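Local atomic coordinates of ralf, proline/betaine transporter (Legionella pneumophila, PDB entry 4D7Q), a protein that probably acts as a guanine nucleotide exchange factor, here as a chimera joining the Sec7 domain of Legionella RalF to the capping domain of Rickettsia RalF. Residues T150-P155 with E192-P197. The protein carries 2 engineered substitutions. Numbering follows the deposited sequence.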
loop_
_atom_site.group_PDB
_atom_site.type_symbol
_atom_site.label_atom_id
_atom_site.label_comp_id
_atom_site.label_asym_id
_atom_site.label_seq_id
_atom_site.Cartn_x
_atom_site.Cartn_y
_atom_site.Cartn_z
ATOM N N THR A 150 -15.875 -2.438 -7.721
ATOM C CA THR A 150 -15.036 -2.416 -8.908
ATOM C C THR A 150 -15.661 -3.255 -10.043
ATOM O O THR A 150 -15.727 -2.802 -11.188
ATOM C CB THR A 150 -13.594 -2.865 -8.571
ATOM O OG1 THR A 150 -13.117 -2.176 -7.418
ATOM C CG2 THR A 150 -12.629 -2.610 -9.708
ATOM N N ASP A 151 -16.088 -4.481 -9.728
ATOM C CA ASP A 151 -16.672 -5.366 -10.737
ATOM C C ASP A 151 -18.041 -4.951 -11.226
ATOM O O ASP A 151 -18.277 -5.011 -12.433
ATOM C CB ASP A 151 -16.679 -6.822 -10.244
ATOM C CG ASP A 151 -15.330 -7.502 -10.378
ATOM O OD1 ASP A 151 -14.363 -6.834 -10.832
ATOM O OD2 ASP A 151 -15.245 -8.705 -10.073
ATOM N N LEU A 152 -18.952 -4.557 -10.310
ATOM C CA LEU A 152 -20.325 -4.149 -10.677
ATOM C C LEU A 152 -20.338 -2.977 -11.650
ATOM O O LEU A 152 -21.213 -2.914 -12.519
ATOM C CB LEU A 152 -21.193 -3.798 -9.440
ATOM C CG LEU A 152 -21.725 -4.982 -8.576
ATOM C CD1 LEU A 152 -22.683 -4.483 -7.501
ATOM C CD2 LEU A 152 -22.534 -5.947 -9.391
ATOM N N HIS A 153 -19.376 -2.050 -11.479
ATOM C CA HIS A 153 -19.218 -0.841 -12.285
ATOM C C HIS A 153 -18.292 -1.041 -13.480
ATOM O O HIS A 153 -18.037 -0.092 -14.200
ATOM C CB HIS A 153 -18.850 0.372 -11.405
ATOM C CG HIS A 153 -19.963 0.749 -10.493
ATOM N ND1 HIS A 153 -21.024 1.521 -10.936
ATOM C CD2 HIS A 153 -20.213 0.348 -9.225
ATOM C CE1 HIS A 153 -21.868 1.588 -9.926
ATOM N NE2 HIS A 153 -21.425 0.898 -8.869
ATOM N N ASN A 154 -17.817 -2.277 -13.720
ATOM C CA ASN A 154 -17.015 -2.558 -14.892
ATOM C C ASN A 154 -17.981 -3.091 -15.994
ATOM O O ASN A 154 -18.444 -4.236 -15.902
ATOM C CB ASN A 154 -15.908 -3.529 -14.550
ATOM C CG ASN A 154 -14.961 -3.860 -15.663
ATOM O OD1 ASN A 154 -15.266 -3.747 -16.855
ATOM N ND2 ASN A 154 -13.776 -4.279 -15.289
ATOM N N PRO A 155 -18.328 -2.257 -17.023
ATOM C CA PRO A 155 -19.271 -2.713 -18.060
ATOM C C PRO A 155 -18.766 -3.872 -18.904
ATOM O O PRO A 155 -19.575 -4.535 -19.537
ATOM C CB PRO A 155 -19.498 -1.454 -18.910
ATOM C CG PRO A 155 -18.253 -0.671 -18.735
ATOM C CD PRO A 155 -17.869 -0.877 -17.306
ATOM N N GLU A 192 -26.089 0.599 -2.195
ATOM C CA GLU A 192 -25.131 1.713 -2.251
ATOM C C GLU A 192 -23.913 1.383 -3.094
ATOM O O GLU A 192 -23.396 2.264 -3.782
ATOM C CB GLU A 192 -24.691 2.106 -0.855
ATOM C CG GLU A 192 -25.804 2.674 -0.003
ATOM C CD GLU A 192 -25.285 3.100 1.349
ATOM O OE1 GLU A 192 -24.404 3.983 1.388
ATOM O OE2 GLU A 192 -25.702 2.500 2.360
ATOM N N ILE A 193 -23.454 0.126 -3.054
ATOM C CA ILE A 193 -22.331 -0.336 -3.897
ATOM C C ILE A 193 -22.752 -0.211 -5.389
ATOM O O ILE A 193 -22.011 0.339 -6.216
ATOM C CB ILE A 193 -21.934 -1.802 -3.518
ATOM C CG1 ILE A 193 -21.161 -1.832 -2.184
ATOM C CG2 ILE A 193 -21.135 -2.470 -4.617
ATOM C CD1 ILE A 193 -20.939 -3.296 -1.594
ATOM N N LYS A 194 -23.953 -0.704 -5.693
ATOM C CA LYS A 194 -24.526 -0.691 -7.039
ATOM C C LYS A 194 -24.799 0.721 -7.604
ATOM O O LYS A 194 -24.601 0.954 -8.800
ATOM C CB LYS A 194 -25.763 -1.609 -7.097
ATOM C CG LYS A 194 -26.056 -2.106 -8.497
ATOM C CD LYS A 194 -27.369 -2.873 -8.610
ATOM C CE LYS A 194 -27.855 -2.948 -10.047
ATOM N NZ LYS A 194 -26.888 -3.627 -10.960
ATOM N N ALA A 195 -25.203 1.663 -6.740
ATOM C CA ALA A 195 -25.561 3.030 -7.145
ATOM C C ALA A 195 -24.446 3.897 -7.689
ATOM O O ALA A 195 -24.699 4.715 -8.572
ATOM C CB ALA A 195 -26.251 3.761 -5.999
ATOM N N LYS A 196 -23.229 3.759 -7.145
ATOM C CA LYS A 196 -22.162 4.664 -7.493
ATOM C C LYS A 196 -20.802 3.976 -7.605
ATOM O O LYS A 196 -20.413 3.272 -6.669
ATOM C CB LYS A 196 -22.131 5.774 -6.405
ATOM C CG LYS A 196 -21.406 7.062 -6.790
ATOM C CD LYS A 196 -21.582 8.145 -5.710
ATOM C CE LYS A 196 -22.818 8.994 -5.930
ATOM N NZ LYS A 196 -23.025 9.987 -4.841
ATOM N N PRO A 197 -20.038 4.225 -8.693
ATOM C CA PRO A 197 -18.677 3.656 -8.774
ATOM C C PRO A 197 -17.737 4.376 -7.801
ATOM O O PRO A 197 -17.873 5.583 -7.606
ATOM C CB PRO A 197 -18.260 3.944 -10.224
ATOM C CG PRO A 197 -19.053 5.143 -10.644
ATOM C CD PRO A 197 -20.344 5.090 -9.863
HETATM O O HOH W 1 -24.191 -2.193 -11.416
#
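His-153, just past the end of helix 135-152, reaches across to the last turn of helix 183-195 and donates its NE2 hydrogen to the carbonyl oxygen of Ile-193. NE2 lies 2.8 Å from that O, with an angle of 155° at the hydrogen; the bond lies in the carbonyl plane and almost in the plane of the imidazole. Asn-149 ND2 adds a weak hydrogen bond to the same oxygen. Such terminal carbonyls lack a full set of helical partners: the residue four positions on is Pro-197, which has no N-H to offer, and the imidazole just beyond the end of the other helix supplies a donor instead.

The imidazole is also covered on one face by the chain that leaves the helix. Pro-197 N sits 3.4 Å above the ring plane, over its centre, while Pro-197 CB makes a CH-pi contact 4.0 Å from the ring centroid. With CG beside the backbone N (chi1 -67°), the ring of His-153 turns its edge to the Ile-193 carbonyl while its face lies against Pro-197.

Apolar contact is slighter: Leu-152 CD1 meets Ile-193 CG2 at 3.8 Å, the two side chains crossing at about a right angle. A water accepts from Lys-194 NZ and donates to Leu-152 O, adding a bridge at this partly exposed margin.

Both segments belong to the Legionella-derived part of the chimera, and the contact joins two C-terminal helix ends within the all-helical Sec7 domain.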